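Local coordinates for mandelate racemase/muconate lactonizing enzyme family protein (Bradyrhizobium sp. ORS 278, PDB 3TOY) that belongs to the mandelate racemase/muconate lactonizing enzyme family of the enolase superfamily, is of unassigned function and holds calcium ions in the crystal, at residues I233-P247 with V259-N272. Numbering follows the deposited sequence.
Sequences IARLADYDLTWIEEP and VRERSEIPIQAGEN. With CA (calcium ion), chain E; CA (calcium ion), chain I; P4C (O-acetaldehydyl-hexaethylene glycol), chain R.
One face of the Trp243 indole is covered by Gln268. CB of Gln268 makes a CH-pi contact 3.6 Å from the centroid of the five-membered ring, almost on its normal. Gln268 bends at chi2 (68°), which carries its amide over the six-membered ring. The amide plane stands 79° from the indole plane. Trp243 NE1 donates to Glu245 OE1, which lies tilted out of the indole plane, uses its anti lone pair and also pairs with Lys188.

Trp243 and Gln268 sit on neighbouring parallel strands, 243-245 and 267-269. With helix 253-262 between them, these form a beta-alpha-beta unit of the enolase-superfamily barrel domain. Three backbone bonds join the strands: Ile244 N to Pro266 O, Gln268 N to Ile244 O and Glu246 N to Gln268 O.

On the face that carries Ile244 and Ile267, packing is mostly apolar. Ile244 CG1 packs on Ile265 CG2 at 3.6 Å. Ile233, from helix 226-236, sends its two branches to different partners. Its CG2 meets Ile265 CD1 at 3.7 Å, while its CD1 reaches Val259 CG1 at 3.5 Å and touches Ile267 CD1. At the C-terminal end of helix 253-262, Arg260 O and Ser263 O bind one calcium ion.

The second calcium ion lies past the C-terminal ends of the strands, and Asp219 also binds it. Glu245 OE2 binds the ion at 2.3 Å, and Glu271 grips it with both carboxylate oxygens. Glu245 OE2 and Glu271 OE1 come within 3.0 Å because both bind the ion. Glu246 forms a second shell. Its carboxylate stacks on that of Glu271, with the planes 21° apart. Its OE1 receives a bond from a calcium-bound water. Asn272 OD1 is held by Lys297, and Asn272 ND2 donates to the syn lone pair of Glu246 OE2 at 3.0 Å.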
loop_
_atom_site.group_PDB
_atom_site.type_symbol
_atom_site.label_atom_id
_atom_site.label_comp_id
_atom_site.label_asym_id
_atom_site.label_seq_id
_atom_site.Cartn_x
_atom_site.Cartn_y
_atom_site.Cartn_z
ATOM N N ILE A 233 13.765 18.653 -15.366
ATOM C CA ILE A 233 12.355 18.810 -15.723
ATOM C C ILE A 233 11.709 19.982 -14.990
ATOM O O ILE A 233 10.966 20.760 -15.589
ATOM C CB ILE A 233 11.546 17.493 -15.506
ATOM C CG1 ILE A 233 12.057 16.415 -16.477
ATOM C CG2 ILE A 233 10.040 17.770 -15.667
ATOM C CD1 ILE A 233 11.469 14.984 -16.199
ATOM N N ALA A 234 12.010 20.143 -13.704
ATOM C CA ALA A 234 11.415 21.254 -12.951
ATOM C C ALA A 234 11.833 22.611 -13.536
ATOM O O ALA A 234 11.069 23.585 -13.532
ATOM C CB ALA A 234 11.793 21.180 -11.499
ATOM N N ARG A 235 13.052 22.667 -14.031
ATOM C CA ARG A 235 13.592 23.923 -14.531
ATOM C C ARG A 235 13.064 24.212 -15.934
ATOM O O ARG A 235 13.123 25.349 -16.410
ATOM C CB ARG A 235 15.121 23.857 -14.518
ATOM C CG ARG A 235 15.672 23.711 -13.099
ATOM C CD ARG A 235 15.884 25.079 -12.432
ATOM N NE ARG A 235 16.965 25.798 -13.104
ATOM C CZ ARG A 235 18.246 25.743 -12.738
ATOM N NH1 ARG A 235 18.613 25.020 -11.683
ATOM N NH2 ARG A 235 19.167 26.411 -13.432
ATOM N N LEU A 236 12.555 23.182 -16.602
ATOM C CA LEU A 236 12.027 23.344 -17.964
ATOM C C LEU A 236 10.505 23.507 -18.014
ATOM O O LEU A 236 9.914 23.698 -19.094
ATOM C CB LEU A 236 12.401 22.138 -18.827
ATOM C CG LEU A 236 13.891 21.960 -19.111
ATOM C CD1 LEU A 236 14.181 20.577 -19.700
ATOM C CD2 LEU A 236 14.366 23.079 -20.047
ATOM N N ALA A 237 9.855 23.418 -16.867
ATOM C CA ALA A 237 8.385 23.426 -16.857
ATOM C C ALA A 237 7.756 24.757 -17.331
ATOM O O ALA A 237 6.573 24.810 -17.646
ATOM C CB ALA A 237 7.871 23.035 -15.486
ATOM N N ASP A 238 8.544 25.821 -17.406
ATOM C CA ASP A 238 8.031 27.121 -17.845
ATOM C C ASP A 238 7.868 27.260 -19.359
ATOM O O ASP A 238 7.390 28.281 -19.843
ATOM C CB ASP A 238 8.937 28.249 -17.343
ATOM C CG ASP A 238 8.728 28.549 -15.875
ATOM O OD1 ASP A 238 7.597 28.344 -15.381
ATOM O OD2 ASP A 238 9.694 28.986 -15.214
ATOM N N TYR A 239 8.274 26.247 -20.115
ATOM C CA TYR A 239 8.254 26.358 -21.566
ATOM C C TYR A 239 7.095 25.626 -22.222
ATOM O O TYR A 239 7.019 25.545 -23.447
ATOM C CB TYR A 239 9.582 25.902 -22.137
ATOM C CG TYR A 239 10.714 26.746 -21.604
ATOM C CD1 TYR A 239 10.955 28.020 -22.118
ATOM C CD2 TYR A 239 11.533 26.279 -20.580
ATOM C CE1 TYR A 239 11.987 28.800 -21.632
ATOM C CE2 TYR A 239 12.562 27.060 -20.082
ATOM C CZ TYR A 239 12.779 28.322 -20.615
ATOM O OH TYR A 239 13.804 29.102 -20.127
ATOM N N ASP A 240 6.192 25.095 -21.401
ATOM C CA ASP A 240 4.970 24.499 -21.901
ATOM C C ASP A 240 5.257 23.312 -22.837
ATOM O O ASP A 240 4.704 23.228 -23.945
ATOM C CB ASP A 240 4.122 25.552 -22.623
ATOM C CG ASP A 240 2.690 25.095 -22.854
ATOM O OD1 ASP A 240 2.148 24.381 -21.986
ATOM O OD2 ASP A 240 2.100 25.447 -23.904
ATOM N N LEU A 241 6.124 22.403 -22.390
ATOM C CA LEU A 241 6.428 21.187 -23.158
ATOM C C LEU A 241 5.279 20.182 -23.090
ATOM O O LEU A 241 4.609 20.057 -22.073
ATOM C CB LEU A 241 7.716 20.545 -22.632
ATOM C CG LEU A 241 8.915 21.482 -22.657
ATOM C CD1 LEU A 241 10.147 20.783 -22.093
ATOM C CD2 LEU A 241 9.126 21.908 -24.103
ATOM N N THR A 242 5.056 19.455 -24.179
ATOM C CA THR A 242 3.994 18.473 -24.228
ATOM C C THR A 242 4.386 17.198 -23.490
ATOM O O THR A 242 3.543 16.573 -22.846
ATOM C CB THR A 242 3.650 18.175 -25.698
ATOM O OG1 THR A 242 2.920 19.294 -26.213
ATOM C CG2 THR A 242 2.808 16.894 -25.838
ATOM N N TRP A 243 5.650 16.811 -23.608
ATOM C CA TRP A 243 6.154 15.627 -22.883
ATOM C C TRP A 243 7.667 15.606 -22.794
ATOM O O TRP A 243 8.363 16.311 -23.560
ATOM C CB TRP A 243 5.593 14.322 -23.487
ATOM C CG TRP A 243 6.191 13.809 -24.805
ATOM C CD1 TRP A 243 7.515 13.636 -25.122
ATOM C CD2 TRP A 243 5.442 13.306 -25.917
ATOM N NE1 TRP A 243 7.628 13.066 -26.387
ATOM C CE2 TRP A 243 6.365 12.861 -26.886
ATOM C CE3 TRP A 243 4.070 13.194 -26.185
ATOM C CZ2 TRP A 243 5.958 12.326 -28.102
ATOM C CZ3 TRP A 243 3.671 12.667 -27.401
ATOM C CH2 TRP A 243 4.614 12.229 -28.338
ATOM N N ILE A 244 8.164 14.876 -21.795
ATOM C CA ILE A 244 9.587 14.581 -21.660
ATOM C C ILE A 244 9.749 13.104 -21.950
ATOM O O ILE A 244 9.127 12.267 -21.273
ATOM C CB ILE A 244 10.043 14.811 -20.221
ATOM C CG1 ILE A 244 9.795 16.282 -19.838
ATOM C CG2 ILE A 244 11.511 14.407 -20.069
ATOM C CD1 ILE A 244 10.780 17.279 -20.513
ATOM N N GLU A 245 10.627 12.760 -22.897
ATOM C CA GLU A 245 10.676 11.396 -23.409
ATOM C C GLU A 245 11.945 10.672 -22.934
ATOM O O GLU A 245 13.044 11.243 -22.982
ATOM C CB GLU A 245 10.599 11.469 -24.939
ATOM C CG GLU A 245 10.620 10.156 -25.669
ATOM C CD GLU A 245 10.368 10.375 -27.158
ATOM O OE1 GLU A 245 9.484 11.214 -27.480
ATOM O OE2 GLU A 245 11.039 9.705 -27.980
ATOM N N GLU A 246 11.777 9.428 -22.468
ATOM C CA GLU A 246 12.874 8.595 -21.940
ATOM C C GLU A 246 13.916 9.376 -21.152
ATOM O O GLU A 246 15.079 9.443 -21.548
ATOM C CB GLU A 246 13.538 7.800 -23.073
ATOM C CG GLU A 246 12.664 6.672 -23.630
ATOM C CD GLU A 246 13.474 5.681 -24.471
ATOM O OE1 GLU A 246 14.248 6.141 -25.337
ATOM O OE2 GLU A 246 13.360 4.458 -24.259
ATOM N N PRO A 247 13.518 9.954 -20.005
ATOM C CA PRO A 247 14.484 10.712 -19.208
ATOM C C PRO A 247 15.622 9.846 -18.697
ATOM O O PRO A 247 16.719 10.355 -18.505
ATOM C CB PRO A 247 13.653 11.231 -18.027
ATOM C CG PRO A 247 12.464 10.308 -17.974
ATOM C CD PRO A 247 12.177 9.963 -19.402
ATOM N N VAL A 259 10.570 9.501 -11.470
ATOM C CA VAL A 259 10.543 10.783 -12.197
ATOM C C VAL A 259 9.108 11.200 -12.452
ATOM O O VAL A 259 8.718 12.352 -12.206
ATOM C CB VAL A 259 11.323 10.690 -13.526
ATOM C CG1 VAL A 259 11.195 12.009 -14.351
ATOM C CG2 VAL A 259 12.798 10.368 -13.248
ATOM N N ARG A 260 8.302 10.264 -12.936
ATOM C CA ARG A 260 6.917 10.587 -13.236
ATOM C C ARG A 260 6.188 11.153 -12.018
ATOM O O ARG A 260 5.421 12.125 -12.121
ATOM C CB ARG A 260 6.198 9.330 -13.683
ATOM C CG ARG A 260 4.733 9.554 -14.080
ATOM C CD ARG A 260 4.052 8.220 -14.281
ATOM N NE ARG A 260 2.626 8.394 -14.535
ATOM C CZ ARG A 260 1.716 7.451 -14.293
ATOM N NH1 ARG A 260 2.089 6.293 -13.785
ATOM N NH2 ARG A 260 0.433 7.668 -14.551
ATOM N N GLU A 261 6.394 10.514 -10.867
ATOM C CA GLU A 261 5.733 10.953 -9.629
ATOM C C GLU A 261 6.022 12.415 -9.259
ATOM O O GLU A 261 5.154 13.124 -8.725
ATOM C CB GLU A 261 6.092 10.004 -8.469
ATOM C CG GLU A 261 5.229 8.716 -8.490
ATOM C CD GLU A 261 5.880 7.498 -7.789
ATOM O OE1 GLU A 261 6.596 7.687 -6.775
ATOM O OE2 GLU A 261 5.659 6.347 -8.253
ATOM N N ARG A 262 7.231 12.863 -9.549
ATOM C CA ARG A 262 7.664 14.218 -9.188
ATOM C C ARG A 262 7.516 15.213 -10.342
ATOM O O ARG A 262 7.591 16.424 -10.142
ATOM C CB ARG A 262 9.142 14.149 -8.773
ATOM C CG ARG A 262 9.364 13.525 -7.371
ATOM C CD ARG A 262 9.056 14.572 -6.301
ATOM N NE ARG A 262 10.194 14.787 -5.404
ATOM C CZ ARG A 262 11.005 15.844 -5.449
ATOM N NH1 ARG A 262 10.810 16.819 -6.338
ATOM N NH2 ARG A 262 12.017 15.931 -4.595
ATOM N N SER A 263 7.301 14.717 -11.558
ATOM C CA SER A 263 7.291 15.617 -12.740
ATOM C C SER A 263 5.971 16.362 -12.944
ATOM O O SER A 263 4.892 15.774 -12.860
ATOM C CB SER A 263 7.588 14.824 -14.031
ATOM O OG SER A 263 7.577 15.716 -15.146
ATOM N N GLU A 264 6.060 17.651 -13.266
ATOM C CA GLU A 264 4.888 18.414 -13.669
ATOM C C GLU A 264 4.679 18.355 -15.200
ATOM O O GLU A 264 3.711 18.905 -15.733
ATOM C CB GLU A 264 5.003 19.865 -13.200
ATOM C CG GLU A 264 5.004 20.035 -11.679
ATOM C CD GLU A 264 3.618 19.892 -11.049
ATOM O OE1 GLU A 264 2.861 18.970 -11.436
ATOM O OE2 GLU A 264 3.288 20.703 -10.151
ATOM N N ILE A 265 5.583 17.683 -15.899
ATOM C CA ILE A 265 5.442 17.489 -17.350
ATOM C C ILE A 265 5.223 16.013 -17.610
ATOM O O ILE A 265 5.884 15.190 -16.984
ATOM C CB ILE A 265 6.732 17.930 -18.096
ATOM C CG1 ILE A 265 7.132 19.355 -17.666
ATOM C CG2 ILE A 265 6.524 17.823 -19.624
ATOM C CD1 ILE A 265 8.479 19.861 -18.308
ATOM N N PRO A 266 4.281 15.674 -18.515
ATOM C CA PRO A 266 4.013 14.265 -18.759
ATOM C C PRO A 266 5.275 13.536 -19.201
ATOM O O PRO A 266 6.089 14.078 -19.969
ATOM C CB PRO A 266 2.947 14.284 -19.850
ATOM C CG PRO A 266 2.202 15.644 -19.621
ATOM C CD PRO A 266 3.326 16.573 -19.195
ATOM N N ILE A 267 5.430 12.306 -18.720
ATOM C CA ILE A 267 6.581 11.482 -19.066
ATOM C C ILE A 267 6.167 10.508 -20.156
ATOM O O ILE A 267 5.165 9.806 -20.014
ATOM C CB ILE A 267 7.041 10.679 -17.835
ATOM C CG1 ILE A 267 7.489 11.642 -16.735
ATOM C CG2 ILE A 267 8.178 9.728 -18.190
ATOM C CD1 ILE A 267 8.635 12.650 -17.183
ATOM N N GLN A 268 6.933 10.495 -21.247
ATOM C CA GLN A 268 6.707 9.617 -22.403
ATOM C C GLN A 268 7.832 8.565 -22.448
ATOM O O GLN A 268 8.997 8.874 -22.175
ATOM C CB GLN A 268 6.761 10.473 -23.693
ATOM C CG GLN A 268 6.706 9.707 -25.009
ATOM C CD GLN A 268 5.355 9.059 -25.239
ATOM O OE1 GLN A 268 5.051 8.032 -24.627
ATOM N NE2 GLN A 268 4.521 9.659 -26.128
ATOM N N ALA A 269 7.476 7.328 -22.784
ATOM C CA ALA A 269 8.466 6.249 -22.864
ATOM C C ALA A 269 7.884 5.111 -23.659
ATOM O O ALA A 269 6.743 5.175 -24.075
ATOM C CB ALA A 269 8.899 5.771 -21.455
ATOM N N GLY A 270 8.655 4.053 -23.865
ATOM C CA GLY A 270 8.066 2.848 -24.470
ATOM C C GLY A 270 8.672 2.397 -25.791
ATOM O O GLY A 270 8.479 1.248 -26.206
ATOM N N GLU A 271 9.443 3.261 -26.434
ATOM C CA GLU A 271 9.946 2.892 -27.772
ATOM C C GLU A 271 10.965 1.771 -27.697
ATOM O O GLU A 271 11.307 1.175 -28.715
ATOM C CB GLU A 271 10.574 4.099 -28.471
ATOM C CG GLU A 271 11.981 4.468 -27.971
ATOM C CD GLU A 271 12.355 5.885 -28.379
ATOM O OE1 GLU A 271 11.567 6.804 -28.110
ATOM O OE2 GLU A 271 13.439 6.085 -28.961
ATOM N N ASN A 272 11.473 1.488 -26.496
ATOM C CA ASN A 272 12.453 0.431 -26.343
ATOM C C ASN A 272 12.009 -0.788 -25.519
ATOM O O ASN A 272 12.819 -1.704 -25.283
ATOM C CB ASN A 272 13.786 1.019 -25.827
ATOM C CG ASN A 272 14.434 1.903 -26.863
ATOM O OD1 ASN A 272 14.540 1.490 -28.008
ATOM N ND2 ASN A 272 14.800 3.131 -26.499
HETATM CA CA CA E . 12.943 8.670 -28.787
HETATM CA CA CA I . 3.641 13.539 -12.787
HETATM O O1 P4C R . -4.205 13.677 -23.337
HETATM C C2 P4C R . -3.884 13.322 -24.690
HETATM C C3 P4C R . -4.976 13.784 -25.652
HETATM O O4 P4C R . -4.799 13.050 -26.868
HETATM C C5 P4C R . -5.718 13.402 -27.908
HETATM C C6 P4C R . -5.013 13.411 -29.271
HETATM O O7 P4C R . -4.319 14.650 -29.424
HETATM C C8 P4C R . -3.459 14.769 -30.572
HETATM C C9 P4C R . -3.688 16.152 -31.204
HETATM O O10 P4C R . -2.768 17.155 -30.777
HETATM C C11 P4C R . -3.306 18.492 -30.845
HETATM C C12 P4C R . -4.100 18.851 -29.590
HETATM O O13 P4C R . -3.616 20.050 -28.970
HETATM C C14 P4C R . -3.971 20.177 -27.585
HETATM C C15 P4C R . -2.878 19.663 -26.642
HETATM O O16 P4C R . -2.218 20.714 -25.917
HETATM C C17 P4C R . -0.915 20.351 -25.432
HETATM C C18 P4C R . -0.056 21.576 -25.095
HETATM O O19 P4C R . 0.619 22.070 -26.262
HETATM C C20 P4C R . 0.917 23.468 -26.203
HETATM C C21 P4C R . 1.207 24.021 -27.601
HETATM O O22 P4C R . 0.004 24.147 -28.367
HETATM O O HOH W 1 11.209 2.842 -23.695
HETATM O O HOH W 2 13.826 8.398 -26.714
HETATM O O HOH W 3 2.729 13.700 -10.792
HETATM O O HOH W 4 4.332 13.344 -15.036
HETATM O O HOH W 5 12.274 9.104 -31.107
HETATM O O HOH W 6 1.930 11.806 -13.508
#